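Local coordinates for penicillin-binding protein 2 (Pbp2) (Helicobacter pylori, PDB 5LP5) that probably acts as a penicillin-sensitive transpeptidase in peptidoglycan synthesis and forms a cell wall assembly complex with MreC, at residues M488-N493 / T509-K513; V444-T448 / W544-F548; K202-M208 / L220-S226. All blocks are in the same frame, centred on the assembly; numbering follows the deposited sequence.

Contact 1: residues M488-N493 / T509-K513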
loop_
_atom_site.group_PDB
_atom_site.type_symbol
_atom_site.label_atom_id
_atom_site.label_comp_id
_atom_site.label_asym_id
_atom_site.label_seq_id
_atom_site.Cartn_x
_atom_site.Cartn_y
_atom_site.Cartn_z
ATOM N N MET A 488 31.887 15.493 -32.990
ATOM C CA MET A 488 31.650 14.965 -31.642
ATOM C C MET A 488 32.500 13.714 -31.436
ATOM O O MET A 488 33.092 13.523 -30.375
ATOM C CB MET A 488 30.161 14.653 -31.413
ATOM C CG MET A 488 29.232 15.875 -31.413
ATOM S SD MET A 488 27.459 15.575 -31.148
ATOM C CE MET A 488 27.587 15.141 -29.417
ATOM N N TYR A 489 32.574 12.873 -32.467
ATOM C CA TYR A 489 33.464 11.710 -32.462
ATOM C C TYR A 489 34.900 12.112 -32.117
ATOM O O TYR A 489 35.559 11.482 -31.280
ATOM C CB TYR A 489 33.423 11.009 -33.824
ATOM C CG TYR A 489 34.392 9.846 -33.946
ATOM C CD1 TYR A 489 34.188 8.662 -33.245
ATOM C CD2 TYR A 489 35.517 9.939 -34.766
ATOM C CE1 TYR A 489 35.075 7.611 -33.364
ATOM C CE2 TYR A 489 36.412 8.894 -34.882
ATOM C CZ TYR A 489 36.181 7.734 -34.188
ATOM O OH TYR A 489 37.059 6.692 -34.311
ATOM N N GLU A 490 35.361 13.185 -32.758
ATOM C CA GLU A 490 36.722 13.681 -32.580
ATOM C C GLU A 490 36.967 14.273 -31.189
ATOM O O GLU A 490 38.081 14.251 -30.697
ATOM C CB GLU A 490 37.072 14.699 -33.681
ATOM C CG GLU A 490 37.361 14.061 -35.034
ATOM C CD GLU A 490 37.587 15.059 -36.161
ATOM O OE1 GLU A 490 37.666 16.287 -35.915
ATOM O OE2 GLU A 490 37.693 14.603 -37.318
ATOM N N VAL A 491 35.935 14.793 -30.548
ATOM C CA VAL A 491 36.105 15.380 -29.211
ATOM C C VAL A 491 36.587 14.342 -28.213
ATOM O O VAL A 491 37.382 14.642 -27.327
ATOM C CB VAL A 491 34.799 16.012 -28.677
ATOM C CG1 VAL A 491 35.008 16.555 -27.275
ATOM C CG2 VAL A 491 34.331 17.136 -29.592
ATOM N N CYS A 492 36.084 13.124 -28.390
ATOM C CA CYS A 492 36.292 12.009 -27.474
ATOM C C CYS A 492 37.431 11.107 -27.938
ATOM O O CYS A 492 38.042 10.422 -27.118
ATOM C CB CYS A 492 35.010 11.181 -27.400
ATOM S SG CYS A 492 33.822 11.581 -26.095
ATOM N N ASN A 493 37.701 11.102 -29.247
ATOM C CA ASN A 493 38.582 10.097 -29.864
ATOM C C ASN A 493 39.863 10.615 -30.533
ATOM O O ASN A 493 40.856 9.898 -30.598
ATOM C CB ASN A 493 37.788 9.287 -30.877
ATOM C CG ASN A 493 36.688 8.492 -30.226
ATOM O OD1 ASN A 493 36.954 7.516 -29.533
ATOM N ND2 ASN A 493 35.444 8.921 -30.426
ATOM N N THR A 509 32.749 2.794 -28.296
ATOM C CA THR A 509 33.087 4.065 -28.924
ATOM C C THR A 509 32.076 5.144 -28.609
ATOM O O THR A 509 30.878 4.955 -28.794
ATOM C CB THR A 509 33.225 3.936 -30.439
ATOM O OG1 THR A 509 34.069 2.818 -30.745
ATOM C CG2 THR A 509 33.866 5.172 -31.007
ATOM N N LEU A 510 32.603 6.279 -28.151
ATOM C CA LEU A 510 31.822 7.412 -27.706
ATOM C C LEU A 510 31.958 8.604 -28.655
ATOM O O LEU A 510 32.956 8.749 -29.357
ATOM C CB LEU A 510 32.287 7.833 -26.309
ATOM C CG LEU A 510 31.902 6.941 -25.129
ATOM C CD1 LEU A 510 32.706 7.239 -23.877
ATOM C CD2 LEU A 510 30.432 7.108 -24.819
ATOM N N ALA A 511 30.938 9.460 -28.638
ATOM C CA ALA A 511 30.931 10.736 -29.349
ATOM C C ALA A 511 30.295 11.785 -28.419
ATOM O O ALA A 511 29.186 11.590 -27.942
ATOM C CB ALA A 511 30.133 10.605 -30.633
ATOM N N CYS A 512 30.994 12.889 -28.173
ATOM C CA CYS A 512 30.605 13.853 -27.133
ATOM C C CYS A 512 30.759 15.323 -27.571
ATOM O O CYS A 512 31.211 15.632 -28.673
ATOM C CB CYS A 512 31.458 13.609 -25.864
ATOM S SG CYS A 512 33.255 13.586 -26.179
ATOM N N LYS A 513 30.338 16.218 -26.688
ATOM C CA LYS A 513 30.669 17.640 -26.740
ATOM C C LYS A 513 30.690 18.148 -25.303
ATOM O O LYS A 513 29.771 17.893 -24.526
ATOM C CB LYS A 513 29.660 18.438 -27.569
ATOM C CG LYS A 513 29.973 19.933 -27.681
ATOM C CD LYS A 513 31.206 20.199 -28.537
ATOM C CE LYS A 513 31.889 21.516 -28.198
ATOM N NZ LYS A 513 32.763 21.439 -26.983
#
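C492 and C512 form a disulfide that staples the last turn of helix 475-493 to strand 511-517, the outermost strand, within this chain, of the transpeptidase-domain sheet; the two segments run nearly perpendicular at 92°. Next along the strand is K513, probably part of the KTG motif of penicillin-binding proteins. Around the SG-SG bond the packing is close. V491 lays its CG1 methyl against C512 SG at 3.6 Å, and L510 CB approaches C492 SG from another direction. One helical turn earlier, M488 folds along the strand backbone: its chain bends at the last torsion (chi3 71°), bringing CE to 3.7 Å from C512 C. The backbones also join here, C512 N donating to M488 O over 3.1 Å from well above the carbonyl plane; M488 O also accepts a weak helix bond from V491 N.

The other end, partly exposed, is looser. T509 CG2 meets the Y489 ring at its edge, 3.6 Å from CE1, while N493 CB lies over the rim of one face. Two bonds hold the N493 amide: ND2 donates to Y489 O (2.7 Å) and to L510 O (2.7 Å), nearly in line with the L510 C=O, though the N-H itself is bent (141°).

Beyond the contact, Y551 stacks on Y489. Strand 542-549 pairs with the 511-513 backbone, while M315 of helix 314-324 touches M488 and K513, and I363 of helix 359-364 touches V491.

Contact 2: residues V444-T448 / W544-F548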
loop_
_atom_site.group_PDB
_atom_site.type_symbol
_atom_site.label_atom_id
_atom_site.label_comp_id
_atom_site.label_asym_id
_atom_site.label_seq_id
_atom_site.Cartn_x
_atom_site.Cartn_y
_atom_site.Cartn_z
ATOM N N VAL A 444 19.112 19.770 -23.597
ATOM C CA VAL A 444 20.432 19.366 -24.121
ATOM C C VAL A 444 20.412 17.901 -24.564
ATOM O O VAL A 444 20.945 17.557 -25.624
ATOM C CB VAL A 444 21.529 19.570 -23.064
ATOM C CG1 VAL A 444 22.875 19.086 -23.576
ATOM C CG2 VAL A 444 21.615 21.035 -22.660
ATOM N N LEU A 445 19.782 17.055 -23.745
ATOM C CA LEU A 445 19.615 15.625 -24.019
ATOM C C LEU A 445 18.823 15.349 -25.292
ATOM O O LEU A 445 19.259 14.531 -26.131
ATOM C CB LEU A 445 18.916 14.944 -22.835
ATOM C CG LEU A 445 18.523 13.471 -23.003
ATOM C CD1 LEU A 445 19.704 12.535 -22.833
ATOM C CD2 LEU A 445 17.435 13.110 -22.017
ATOM N N ALA A 446 17.654 15.982 -25.428
ATOM C CA ALA A 446 16.830 15.781 -26.614
ATOM C C ALA A 446 17.609 16.229 -27.855
ATOM O O ALA A 446 17.628 15.553 -28.901
ATOM C CB ALA A 446 15.530 16.552 -26.497
ATOM N N TYR A 447 18.242 17.380 -27.707
ATOM C CA TYR A 447 19.093 17.969 -28.730
ATOM C C TYR A 447 20.198 17.008 -29.151
ATOM O O TYR A 447 20.382 16.758 -30.346
ATOM C CB TYR A 447 19.656 19.305 -28.176
ATOM C CG TYR A 447 20.941 19.844 -28.765
ATOM C CD1 TYR A 447 21.001 20.316 -30.074
ATOM C CD2 TYR A 447 22.080 19.940 -27.978
ATOM C CE1 TYR A 447 22.174 20.839 -30.596
ATOM C CE2 TYR A 447 23.256 20.454 -28.481
ATOM C CZ TYR A 447 23.307 20.909 -29.791
ATOM O OH TYR A 447 24.490 21.446 -30.261
ATOM N N THR A 448 20.923 16.454 -28.180
ATOM C CA THR A 448 21.989 15.483 -28.476
ATOM C C THR A 448 21.493 14.221 -29.248
ATOM O O THR A 448 22.193 13.710 -30.121
ATOM C CB THR A 448 22.686 15.039 -27.180
ATOM O OG1 THR A 448 23.143 16.192 -26.470
ATOM C CG2 THR A 448 23.848 14.103 -27.482
ATOM N N TRP A 544 29.387 20.983 -18.319
ATOM C CA TRP A 544 28.515 20.174 -19.156
ATOM C C TRP A 544 29.321 19.103 -19.878
ATOM O O TRP A 544 30.523 19.264 -20.124
ATOM C CB TRP A 544 27.835 21.021 -20.236
ATOM C CG TRP A 544 26.649 21.826 -19.812
ATOM C CD1 TRP A 544 26.638 23.142 -19.444
ATOM C CD2 TRP A 544 25.292 21.386 -19.749
ATOM N NE1 TRP A 544 25.368 23.542 -19.149
ATOM C CE2 TRP A 544 24.518 22.486 -19.327
ATOM C CE3 TRP A 544 24.655 20.168 -19.994
ATOM C CZ2 TRP A 544 23.144 22.402 -19.141
ATOM C CZ3 TRP A 544 23.292 20.091 -19.827
ATOM C CH2 TRP A 544 22.552 21.193 -19.403
ATOM N N ILE A 545 28.628 18.019 -20.228
ATOM C CA ILE A 545 29.091 17.045 -21.206
ATOM C C ILE A 545 27.868 16.268 -21.666
ATOM O O ILE A 545 27.093 15.773 -20.855
ATOM C CB ILE A 545 30.160 16.091 -20.632
ATOM C CG1 ILE A 545 30.674 15.120 -21.709
ATOM C CG2 ILE A 545 29.625 15.349 -19.409
ATOM C CD1 ILE A 545 32.038 14.538 -21.411
ATOM N N THR A 546 27.670 16.212 -22.974
ATOM C CA THR A 546 26.587 15.436 -23.551
ATOM C C THR A 546 27.229 14.542 -24.586
ATOM O O THR A 546 28.328 14.784 -25.004
ATOM C CB THR A 546 25.494 16.342 -24.137
ATOM O OG1 THR A 546 24.313 15.582 -24.394
ATOM C CG2 THR A 546 25.963 17.005 -25.413
ATOM N N ALA A 547 26.565 13.463 -24.953
ATOM C CA ALA A 547 27.209 12.412 -25.752
ATOM C C ALA A 547 26.210 11.372 -26.255
ATOM O O ALA A 547 25.200 11.126 -25.602
ATOM C CB ALA A 547 28.311 11.732 -24.936
ATOM N N PHE A 548 26.496 10.781 -27.418
ATOM C CA PHE A 548 25.732 9.633 -27.919
ATOM C C PHE A 548 26.594 8.381 -28.124
ATOM O O PHE A 548 27.814 8.451 -28.334
ATOM C CB PHE A 548 24.975 9.976 -29.194
ATOM C CG PHE A 548 25.847 10.216 -30.384
ATOM C CD1 PHE A 548 26.156 9.188 -31.249
ATOM C CD2 PHE A 548 26.318 11.489 -30.669
ATOM C CE1 PHE A 548 26.939 9.414 -32.369
ATOM C CE2 PHE A 548 27.092 11.728 -31.786
ATOM C CZ PHE A 548 27.404 10.684 -32.640
#
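V444 and T448, one turn apart on helix 441-453, pack against W544 and T546 of strand 542-549, making a buried helix-on-sheet contact in the transpeptidase domain. The strand is an inner member of the antiparallel five-stranded sheet, between strands 556-562 and 511-517, and the short segments cross at -33° with their axes 8.4 Å apart. Alternate strand residues W544, T546 and F548 point to the helix, whereas I545 and A547 point away.

V444 divides its two methyls between two partners. CG2 approaches the six-membered part of the W544 indole obliquely, 3.4 Å from CZ3, and CG1, turned opposite the backbone N (chi1 177°), rests 3.8 Å from T546 CB. The indole has its own polar anchor, NE1 donating to P308 O, which probably helps hold the ring that V444 leans on. Further along, T448 CG2 reaches down to the strand backbone, 3.8 Å from A547 N, and F548 touches A452 of the same helix.

The polar centre lies between these apolar patches, where the T448 and T546 side chains meet tip to tip through their hydroxyls. T448 OG1 also donates to V444 O at 2.7 Å, from the opposite face of that carbonyl to the helix bond from T448 N (2.8 Å). T546 OG1 is hydrogen-bonded to T559 OG1 on strand 556-562. The modelled separation of the two hydroxyls, 2.5 Å between T448 OG1 and T546 OG1, is too short to trust in detail. With that step left doubtful, the chemistry implies a chain of buried polar groups, V444 O, T448 OG1, T546 OG1 and T559 OG1, probably satisfied by one another within an otherwise apolar interface.

Contact 3: residues K202-M208 / L220-S226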
loop_
_atom_site.group_PDB
_atom_site.type_symbol
_atom_site.label_atom_id
_atom_site.label_comp_id
_atom_site.label_asym_id
_atom_site.label_seq_id
_atom_site.Cartn_x
_atom_site.Cartn_y
_atom_site.Cartn_z
ATOM N N LYS A 202 -10.603 4.388 -10.095
ATOM C CA LYS A 202 -11.994 4.856 -10.005
ATOM C C LYS A 202 -12.687 4.145 -8.845
ATOM O O LYS A 202 -12.496 2.940 -8.658
ATOM C CB LYS A 202 -12.767 4.573 -11.296
ATOM C CG LYS A 202 -12.083 5.054 -12.562
ATOM C CD LYS A 202 -12.441 4.189 -13.768
ATOM C CE LYS A 202 -13.843 4.491 -14.273
ATOM N NZ LYS A 202 -13.929 5.856 -14.869
ATOM N N VAL A 203 -13.482 4.874 -8.066
ATOM C CA VAL A 203 -14.281 4.233 -7.034
ATOM C C VAL A 203 -15.418 3.449 -7.654
ATOM O O VAL A 203 -15.868 3.738 -8.759
ATOM C CB VAL A 203 -14.933 5.210 -6.042
ATOM C CG1 VAL A 203 -13.886 5.816 -5.127
ATOM C CG2 VAL A 203 -15.780 6.249 -6.779
ATOM N N GLY A 204 -15.870 2.454 -6.910
ATOM C CA GLY A 204 -17.108 1.786 -7.203
ATOM C C GLY A 204 -17.954 1.996 -5.975
ATOM O O GLY A 204 -17.538 2.655 -5.017
ATOM N N TYR A 205 -19.147 1.438 -5.999
ATOM C CA TYR A 205 -20.021 1.527 -4.854
ATOM C C TYR A 205 -20.923 0.305 -4.783
ATOM O O TYR A 205 -21.071 -0.440 -5.756
ATOM C CB TYR A 205 -20.840 2.821 -4.911
ATOM C CG TYR A 205 -21.797 2.956 -6.095
ATOM C CD1 TYR A 205 -23.081 2.453 -6.027
ATOM C CD2 TYR A 205 -21.420 3.612 -7.254
ATOM C CE1 TYR A 205 -23.952 2.566 -7.076
ATOM C CE2 TYR A 205 -22.290 3.743 -8.315
ATOM C CZ TYR A 205 -23.555 3.221 -8.221
ATOM O OH TYR A 205 -24.443 3.359 -9.274
ATOM N N LYS A 206 -21.522 0.105 -3.620
ATOM C CA LYS A 206 -22.392 -1.029 -3.424
ATOM C C LYS A 206 -23.561 -0.626 -2.557
ATOM O O LYS A 206 -23.371 -0.241 -1.423
ATOM C CB LYS A 206 -21.591 -2.141 -2.774
ATOM C CG LYS A 206 -22.404 -3.292 -2.271
ATOM C CD LYS A 206 -21.482 -4.482 -2.085
ATOM C CE LYS A 206 -22.179 -5.578 -1.312
ATOM N NZ LYS A 206 -21.548 -6.901 -1.573
ATOM N N ILE A 207 -24.768 -0.678 -3.114
ATOM C CA ILE A 207 -25.985 -0.275 -2.413
ATOM C C ILE A 207 -26.757 -1.515 -1.970
ATOM O O ILE A 207 -26.980 -2.433 -2.758
ATOM C CB ILE A 207 -26.900 0.562 -3.313
ATOM C CG1 ILE A 207 -26.144 1.770 -3.866
ATOM C CG2 ILE A 207 -28.105 1.060 -2.544
ATOM C CD1 ILE A 207 -26.973 2.648 -4.777
ATOM N N MET A 208 -27.183 -1.519 -0.709
ATOM C CA MET A 208 -27.713 -2.716 -0.065
ATOM C C MET A 208 -28.979 -2.453 0.726
ATOM O O MET A 208 -29.136 -1.397 1.336
ATOM C CB MET A 208 -26.672 -3.281 0.887
ATOM C CG MET A 208 -25.370 -3.621 0.206
ATOM S SD MET A 208 -24.331 -4.515 1.335
ATOM C CE MET A 208 -23.782 -3.186 2.398
ATOM N N LEU A 220 -28.506 -4.583 -3.797
ATOM C CA LEU A 220 -29.458 -4.051 -4.790
ATOM C C LEU A 220 -28.771 -3.546 -6.051
ATOM O O LEU A 220 -29.361 -3.540 -7.126
ATOM C CB LEU A 220 -30.267 -2.903 -4.182
ATOM C CG LEU A 220 -31.086 -3.245 -2.932
ATOM C CD1 LEU A 220 -31.521 -1.992 -2.207
ATOM C CD2 LEU A 220 -32.286 -4.106 -3.278
ATOM N N GLU A 221 -27.541 -3.071 -5.887
ATOM C CA GLU A 221 -26.727 -2.539 -6.974
ATOM C C GLU A 221 -25.251 -2.760 -6.619
ATOM O O GLU A 221 -24.853 -2.696 -5.455
ATOM C CB GLU A 221 -27.028 -1.048 -7.159
ATOM C CG GLU A 221 -26.242 -0.321 -8.231
ATOM C CD GLU A 221 -26.734 1.134 -8.451
ATOM O OE1 GLU A 221 -27.607 1.633 -7.714
ATOM O OE2 GLU A 221 -26.254 1.810 -9.376
ATOM N N VAL A 222 -24.451 -3.077 -7.624
ATOM C CA VAL A 222 -23.002 -3.073 -7.483
ATOM C C VAL A 222 -22.444 -2.378 -8.713
ATOM O O VAL A 222 -22.885 -2.624 -9.836
ATOM C CB VAL A 222 -22.359 -4.478 -7.403
ATOM C CG1 VAL A 222 -20.896 -4.351 -7.048
ATOM C CG2 VAL A 222 -23.028 -5.336 -6.371
ATOM N N VAL A 223 -21.488 -1.491 -8.481
ATOM C CA VAL A 223 -20.611 -1.004 -9.515
ATOM C C VAL A 223 -19.204 -1.293 -9.016
ATOM O O VAL A 223 -18.833 -0.865 -7.935
ATOM C CB VAL A 223 -20.801 0.504 -9.724
ATOM C CG1 VAL A 223 -19.706 1.068 -10.614
ATOM C CG2 VAL A 223 -22.174 0.797 -10.316
ATOM N N LEU A 224 -18.414 -2.027 -9.780
ATOM C CA LEU A 224 -17.054 -2.380 -9.325
ATOM C C LEU A 224 -16.015 -1.272 -9.518
ATOM O O LEU A 224 -16.127 -0.446 -10.424
ATOM C CB LEU A 224 -16.564 -3.630 -10.051
ATOM C CG LEU A 224 -17.287 -4.929 -9.769
ATOM C CD1 LEU A 224 -16.656 -5.967 -10.675
ATOM C CD2 LEU A 224 -17.160 -5.331 -8.305
ATOM N N PRO A 225 -14.984 -1.265 -8.664
ATOM C CA PRO A 225 -13.916 -0.286 -8.818
ATOM C C PRO A 225 -12.932 -0.743 -9.858
ATOM O O PRO A 225 -12.866 -1.930 -10.149
ATOM C CB PRO A 225 -13.247 -0.291 -7.460
ATOM C CG PRO A 225 -13.428 -1.701 -6.994
ATOM C CD PRO A 225 -14.734 -2.185 -7.542
ATOM N N SER A 226 -12.172 0.192 -10.417
ATOM C CA SER A 226 -11.110 -0.151 -11.351
ATOM C C SER A 226 -10.067 -1.002 -10.621
ATOM O O SER A 226 -9.995 -1.012 -9.392
ATOM C CB SER A 226 -10.470 1.111 -11.942
ATOM O OG SER A 226 -9.558 1.708 -11.035
#
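Y205, V223 and E221 are the chief side-chain partners of a beta hairpin, in which strands 204-210 and 216-223 run antiparallel (171° between their segments) and the outer strand of this chain's three-stranded sheet carries a classic bulge at L220 and E221. The 202-208 segment lies in the range assigned to the PBP dimerisation domain. Y205 with V223 and I207 with E221 are hydrogen-bonded pairs whose side chains share one face of the hairpin; K206 and V222 occupy the other as a non-hydrogen-bonded pair.

Y205 takes the cramped first torsion, CG between the backbone N and the carbonyl carbon (chi1 63°), which swings the ring over to strand 216-223. There V223 lies over one ring face in a CH-pi contact, CB 4.1 Å from the centroid, with CG2 3.5 Å from CZ. The E221 carboxylate comes to the ring edge, its plane turned 73° from that of the ring, and accepts from Y205 OH through OE2; the modelled length of this bond is too short to be reliable. E221 and I207 run side by side, pointing the same way. K46 of strand 43-49 adds a cation-pi contact to Y205.

Beyond the strands, K202 N donates to S226 OG (3.0 Å), a hydroxyl also bonded to N229, and P225 CB packs 3.5 Å from K202 O. P225 also touches Y220 of the MreC chain, so this end of the hairpin abuts the partner protein. At the opposite end the bulge converges on one acceptor: I207 O takes L220 N at 2.8 Å, in its carbonyl plane, and E221 N at 3.2 Å.

Contacts 1 and 2 belong to one unit of the transpeptidase domain: strands 511-517 and 542-549 are neighbours in the sheet, the contact centres are 12 Å apart, and the backbones meet with A511 O 2.9 Å from F548 N and K513 N 3.0 Å from T546 O. The sequence around K513 is consistent with the KTG motif of penicillin-binding proteins, and S311 and K314 with the SxxK motif, so contact 1 holds, and T546 of contact 2 touches, residues of the probable active site. Contact 3 stands apart, about 60 Å from contact 1 and 50 Å from contact 2 between centres, on the other side of the chain's centre, where MreC is touched.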